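462aa long hypothetical selenium-binding protein (Sulfolobus tokodaii, PDB 2ECE) is of unknown function but belongs to the selenium-binding protein family and may bind selenium; it folds as a beta-propeller. Local coordinates at residues A[76-82]-A[94-100]; A[89-93]-A[170-174]. All blocks are in the same frame, centred on the assembly; numbering follows the deposited sequence.

Contact 1: A[76-82]-A[94-100]; sequences FGWNACS and ERRFLIV
The first two strands of one antiparallel blade of the beta-propeller pair here, Gly77 and Trp78 against Leu98 and Ile99. Gly77 and Ile99 form a hydrogen-bonded pair: Ile99 N gives to Gly77 O at 2.6 Å, and Gly77 N returns a bond to Ile99 O. Trp78 and Leu98 are the next, non-hydrogen-bonded pair. The Trp78 indole is clamped on both faces. Leu98 CD2 sits over the six-membered ring, 3.6 Å from its centroid, and Arg95 CG lies over the opposite face, 3.5 Å from Trp78 CD2. The Arg95 chain bends at chi3 (-61°), which carries the guanidinium over the five-membered ring as a cation-pi contact. The guanidinium stands nearly upright on the indole, their planes 83° apart, and its NH2 also pairs with Asp457.

Beyond the strand, Asn79 N still bonds to Phe97 O, and the Asn79 side chain adds three more bonds. Its CG lies between the backbone N and carbonyl carbon (chi1 66°), which turns the amide toward the 94-97 backbone. Arg96 N reaches OD1 of Asn79 on a lone pair at 2.9 Å, while Phe97 N comes to the same oxygen from above the carbonyl plane. Asn79 ND2 gives to Glu94 O at 2.9 Å. A leucine here would probably leave the two backbone N-H groups and Glu94 O without these mates. Asn79 CG meets the edge of the Phe97 ring. Strand 108-112 continues the sheet beyond Leu98; 77-78 is an end strand of this four-stranded antiparallel meander, the usual build of a propeller blade.

Contact 2: A[89-93]-A[170-174]; sequences GKPNI and DHYSF
The Tyr172 ring reaches across to the 89-93 loop and puts its hydroxyl against the backbone of Pro91. Tyr172 OH gives a hydrogen bond to Pro91 O at 2.8 Å, in the carbonyl plane and on a lone pair. The same hydroxyl lies 3.5 Å from Pro91 CD, where the two side chains cross at about a right angle. Ile93 is shared by two rings. Its CG2 packs 4.0 Å from Tyr172 CE2, while its CD1 makes a CH-pi contact over one face of the His171 imidazole, 4.0 Å from the ring centroid. Ile93 CG1 sits between the backbone N and the carbonyl carbon (chi1 54°), and the extended chain beyond it sends CD1 over His171. Lys90 runs obliquely past Tyr172, its CD 3.8 Å from Tyr172 CE1 and at the edge of the His171 ring. The polar ends turn to another loop: Lys90 NZ bonds to Asp148 O and His171 NE2 to Gly146 O.

Behind the rings, Asp170 OD2 accepts from Tyr172 N and Ser173 N, which approach from opposite faces of the carboxylate plane. The Tyr172 N bond makes an Asx turn, and with the Ser173 N bond an Asx motif, in the loop joining strands 165-169 and 176-179, which meets a long loop of the neighbouring blade at the propeller surface.

How the contacts relate
From the N terminus, the chain runs through 76-82, along the loop holding 89-93, and straight into 94-100. Contact 1 closes this short loop by pairing its two ends within one blade. Contact 2 starts inside the loop and reaches 170-174, across strands 97-101 to 165-169, so the two closures cross. It joins that loop to the next blade, whose strands are 140-145 to 176-179. The contacts also touch directly: Ala80 CB meets Ile93 CD1 at 3.8 Å, and the Phe97 and Phe174 rings pack edge-to-face. The Cys81-Cys145 disulfide adds a covalent tie between the same two blades.

Contact 1: A[76-82]-A[94-100]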
loop_
_atom_site.group_PDB
_atom_site.type_symbol
_atom_site.label_atom_id
_atom_site.label_comp_id
_atom_site.label_asym_id
_atom_site.label_seq_id
_atom_site.Cartn_x
_atom_site.Cartn_y
_atom_site.Cartn_z
ATOM N N PHE A 76 -2.051 5.043 4.706
ATOM C CA PHE A 76 -1.807 5.721 5.978
ATOM C C PHE A 76 -0.934 4.847 6.873
ATOM O O PHE A 76 -0.700 3.678 6.572
ATOM C CB PHE A 76 -3.118 6.103 6.701
ATOM C CG PHE A 76 -3.943 4.933 7.179
ATOM C CD1 PHE A 76 -4.677 4.166 6.282
ATOM C CD2 PHE A 76 -4.000 4.616 8.537
ATOM C CE1 PHE A 76 -5.462 3.096 6.724
ATOM C CE2 PHE A 76 -4.782 3.544 8.997
ATOM C CZ PHE A 76 -5.513 2.785 8.086
ATOM N N GLY A 77 -0.440 5.407 7.967
ATOM C CA GLY A 77 0.411 4.627 8.845
ATOM C C GLY A 77 0.466 5.156 10.259
ATOM O O GLY A 77 -0.226 6.111 10.596
ATOM N N TRP A 78 1.287 4.522 11.090
ATOM C CA TRP A 78 1.438 4.927 12.485
ATOM C C TRP A 78 2.529 5.962 12.681
ATOM O O TRP A 78 3.454 6.057 11.877
ATOM C CB TRP A 78 1.776 3.716 13.353
ATOM C CG TRP A 78 0.734 2.652 13.346
ATOM C CD1 TRP A 78 0.717 1.523 12.582
ATOM C CD2 TRP A 78 -0.420 2.590 14.185
ATOM N NE1 TRP A 78 -0.374 0.755 12.903
ATOM C CE2 TRP A 78 -1.089 1.386 13.886
ATOM C CE3 TRP A 78 -0.952 3.439 15.168
ATOM C CZ2 TRP A 78 -2.269 1.003 14.536
ATOM C CZ3 TRP A 78 -2.128 3.055 15.816
ATOM C CH2 TRP A 78 -2.769 1.847 15.494
ATOM N N ASN A 79 2.425 6.723 13.769
ATOM C CA ASN A 79 3.422 7.737 14.092
ATOM C C ASN A 79 4.729 7.048 14.490
ATOM O O ASN A 79 5.817 7.545 14.210
ATOM C CB ASN A 79 2.936 8.617 15.254
ATOM C CG ASN A 79 2.811 7.843 16.555
ATOM O OD1 ASN A 79 2.022 6.904 16.652
ATOM N ND2 ASN A 79 3.593 8.232 17.560
ATOM N N ALA A 80 4.617 5.899 15.151
ATOM C CA ALA A 80 5.793 5.158 15.591
ATOM C C ALA A 80 5.533 3.663 15.560
ATOM O O ALA A 80 4.394 3.211 15.694
ATOM C CB ALA A 80 6.196 5.588 17.011
ATOM N N CYS A 81 6.600 2.894 15.387
ATOM C CA CYS A 81 6.463 1.455 15.339
ATOM C C CYS A 81 7.734 0.729 15.781
ATOM O O CYS A 81 8.578 1.319 16.448
ATOM C CB CYS A 81 6.033 1.036 13.934
ATOM S SG CYS A 81 7.073 1.589 12.544
ATOM N N SER A 82 7.870 -0.543 15.413
ATOM C CA SER A 82 9.032 -1.336 15.822
ATOM C C SER A 82 10.393 -0.697 15.542
ATOM O O SER A 82 11.378 -0.987 16.229
ATOM C CB SER A 82 8.969 -2.725 15.180
ATOM O OG SER A 82 7.850 -3.447 15.671
ATOM N N GLU A 94 5.373 6.331 21.094
ATOM C CA GLU A 94 4.592 5.109 21.206
ATOM C C GLU A 94 3.688 4.958 19.990
ATOM O O GLU A 94 3.370 5.947 19.334
ATOM C CB GLU A 94 3.750 5.150 22.493
ATOM C CG GLU A 94 2.784 6.330 22.579
ATOM C CD GLU A 94 2.053 6.413 23.917
ATOM O OE1 GLU A 94 1.933 5.374 24.603
ATOM O OE2 GLU A 94 1.583 7.513 24.276
ATOM N N ARG A 95 3.297 3.725 19.672
ATOM C CA ARG A 95 2.404 3.492 18.538
ATOM C C ARG A 95 1.055 3.996 19.022
ATOM O O ARG A 95 0.287 3.255 19.644
ATOM C CB ARG A 95 2.307 2.001 18.213
ATOM C CG ARG A 95 1.567 1.701 16.921
ATOM C CD ARG A 95 1.155 0.242 16.853
ATOM N NE ARG A 95 2.281 -0.690 16.883
ATOM C CZ ARG A 95 3.016 -1.029 15.828
ATOM N NH1 ARG A 95 2.760 -0.509 14.632
ATOM N NH2 ARG A 95 4.000 -1.908 15.966
ATOM N N ARG A 96 0.762 5.255 18.726
ATOM C CA ARG A 96 -0.468 5.855 19.205
ATOM C C ARG A 96 -1.331 6.557 18.168
ATOM O O ARG A 96 -2.558 6.468 18.212
ATOM C CB ARG A 96 -0.119 6.841 20.323
ATOM C CG ARG A 96 -1.280 7.649 20.823
ATOM C CD ARG A 96 -0.914 8.405 22.078
ATOM N NE ARG A 96 -2.086 9.090 22.605
ATOM C CZ ARG A 96 -2.116 9.751 23.755
ATOM N NH1 ARG A 96 -1.028 9.823 24.513
ATOM N NH2 ARG A 96 -3.243 10.328 24.152
ATOM N N PHE A 97 -0.695 7.245 17.228
ATOM C CA PHE A 97 -1.447 7.991 16.232
ATOM C C PHE A 97 -1.424 7.458 14.816
ATOM O O PHE A 97 -0.389 7.006 14.324
ATOM C CB PHE A 97 -0.951 9.436 16.190
ATOM C CG PHE A 97 -0.846 10.083 17.539
ATOM C CD1 PHE A 97 0.320 9.981 18.286
ATOM C CD2 PHE A 97 -1.917 10.804 18.058
ATOM C CE1 PHE A 97 0.421 10.591 19.535
ATOM C CE2 PHE A 97 -1.830 11.417 19.305
ATOM C CZ PHE A 97 -0.656 11.309 20.044
ATOM N N LEU A 98 -2.577 7.518 14.162
ATOM C CA LEU A 98 -2.661 7.125 12.766
ATOM C C LEU A 98 -2.360 8.431 12.035
ATOM O O LEU A 98 -2.934 9.477 12.361
ATOM C CB LEU A 98 -4.070 6.640 12.398
ATOM C CG LEU A 98 -4.554 5.323 13.017
ATOM C CD1 LEU A 98 -5.986 5.042 12.548
ATOM C CD2 LEU A 98 -3.625 4.184 12.605
ATOM N N ILE A 99 -1.441 8.368 11.076
ATOM C CA ILE A 99 -1.041 9.516 10.265
ATOM C C ILE A 99 -1.768 9.266 8.943
ATOM O O ILE A 99 -1.380 8.382 8.175
ATOM C CB ILE A 99 0.491 9.510 10.044
ATOM C CG1 ILE A 99 1.206 9.387 11.391
ATOM C CG2 ILE A 99 0.938 10.781 9.344
ATOM C CD1 ILE A 99 0.922 10.530 12.342
ATOM N N VAL A 100 -2.826 10.042 8.694
ATOM C CA VAL A 100 -3.672 9.877 7.514
ATOM C C VAL A 100 -3.639 11.047 6.537
ATOM O O VAL A 100 -4.240 12.089 6.786
ATOM C CB VAL A 100 -5.136 9.650 7.953
ATOM C CG1 VAL A 100 -6.018 9.354 6.739
ATOM C CG2 VAL A 100 -5.191 8.511 8.971
#

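Contact 2: A[89-93]-A[170-174]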
loop_
_atom_site.group_PDB
_atom_site.type_symbol
_atom_site.label_atom_id
_atom_site.label_comp_id
_atom_site.label_asym_id
_atom_site.label_seq_id
_atom_site.Cartn_x
_atom_site.Cartn_y
_atom_site.Cartn_z
ATOM N N GLY A 89 16.696 4.951 17.403
ATOM C CA GLY A 89 15.290 5.187 17.682
ATOM C C GLY A 89 15.086 6.265 18.728
ATOM O O GLY A 89 15.713 6.233 19.789
ATOM N N LYS A 90 14.212 7.223 18.440
ATOM C CA LYS A 90 13.955 8.313 19.375
ATOM C C LYS A 90 13.241 7.869 20.642
ATOM O O LYS A 90 12.498 6.886 20.643
ATOM C CB LYS A 90 13.169 9.434 18.698
ATOM C CG LYS A 90 14.040 10.318 17.827
ATOM C CD LYS A 90 13.355 11.644 17.543
ATOM C CE LYS A 90 14.337 12.687 17.019
ATOM N NZ LYS A 90 14.907 12.346 15.690
ATOM N N PRO A 91 13.458 8.604 21.744
ATOM C CA PRO A 91 12.853 8.298 23.038
ATOM C C PRO A 91 11.424 8.783 23.252
ATOM O O PRO A 91 10.995 9.805 22.711
ATOM C CB PRO A 91 13.822 8.950 24.013
ATOM C CG PRO A 91 14.135 10.229 23.302
ATOM C CD PRO A 91 14.375 9.756 21.865
ATOM N N ASN A 92 10.703 8.017 24.059
ATOM C CA ASN A 92 9.329 8.310 24.437
ATOM C C ASN A 92 8.283 8.437 23.339
ATOM O O ASN A 92 7.373 9.259 23.446
ATOM C CB ASN A 92 9.295 9.564 25.317
ATOM C CG ASN A 92 10.179 9.434 26.540
ATOM O OD1 ASN A 92 10.143 8.418 27.237
ATOM N ND2 ASN A 92 10.978 10.462 26.811
ATOM N N ILE A 93 8.406 7.651 22.276
ATOM C CA ILE A 93 7.386 7.682 21.239
ATOM C C ILE A 93 6.669 6.347 21.369
ATOM O O ILE A 93 7.277 5.351 21.746
ATOM C CB ILE A 93 7.972 7.844 19.811
ATOM C CG1 ILE A 93 9.028 6.777 19.531
ATOM C CG2 ILE A 93 8.536 9.243 19.647
ATOM C CD1 ILE A 93 9.581 6.835 18.110
ATOM N N ASP A 170 7.882 15.790 12.073
ATOM C CA ASP A 170 8.522 15.674 13.371
ATOM C C ASP A 170 7.776 14.662 14.248
ATOM O O ASP A 170 6.547 14.691 14.319
ATOM C CB ASP A 170 8.521 17.038 14.047
ATOM C CG ASP A 170 9.325 17.047 15.308
ATOM O OD1 ASP A 170 10.541 17.331 15.231
ATOM O OD2 ASP A 170 8.744 16.753 16.373
ATOM N N HIS A 171 8.522 13.785 14.919
ATOM C CA HIS A 171 7.934 12.757 15.789
ATOM C C HIS A 171 7.122 13.299 16.961
ATOM O O HIS A 171 6.245 12.605 17.485
ATOM C CB HIS A 171 9.023 11.859 16.381
ATOM C CG HIS A 171 9.212 10.563 15.658
ATOM N ND1 HIS A 171 8.160 9.749 15.299
ATOM C CD2 HIS A 171 10.338 9.915 15.278
ATOM C CE1 HIS A 171 8.630 8.654 14.726
ATOM N NE2 HIS A 171 9.949 8.730 14.701
ATOM N N TYR A 172 7.416 14.525 17.380
ATOM C CA TYR A 172 6.735 15.107 18.530
ATOM C C TYR A 172 5.627 16.103 18.230
ATOM O O TYR A 172 4.551 16.028 18.822
ATOM C CB TYR A 172 7.774 15.736 19.457
ATOM C CG TYR A 172 8.835 14.748 19.875
ATOM C CD1 TYR A 172 10.114 14.788 19.322
ATOM C CD2 TYR A 172 8.544 13.737 20.790
ATOM C CE1 TYR A 172 11.081 13.844 19.674
ATOM C CE2 TYR A 172 9.497 12.787 21.145
ATOM C CZ TYR A 172 10.763 12.845 20.586
ATOM O OH TYR A 172 11.707 11.910 20.949
ATOM N N SER A 173 5.875 17.025 17.306
ATOM C CA SER A 173 4.875 18.027 16.965
ATOM C C SER A 173 4.017 17.584 15.793
ATOM O O SER A 173 2.910 18.091 15.595
ATOM C CB SER A 173 5.559 19.348 16.619
ATOM O OG SER A 173 6.364 19.205 15.461
ATOM N N PHE A 174 4.535 16.629 15.023
ATOM C CA PHE A 174 3.845 16.118 13.847
ATOM C C PHE A 174 3.813 17.191 12.767
ATOM O O PHE A 174 3.074 17.076 11.792
ATOM C CB PHE A 174 2.412 15.694 14.189
ATOM C CG PHE A 174 2.333 14.559 15.169
ATOM C CD1 PHE A 174 1.587 14.681 16.334
ATOM C CD2 PHE A 174 3.019 13.371 14.935
ATOM C CE1 PHE A 174 1.527 13.636 17.254
ATOM C CE2 PHE A 174 2.966 12.322 15.847
ATOM C CZ PHE A 174 2.220 12.455 17.007
#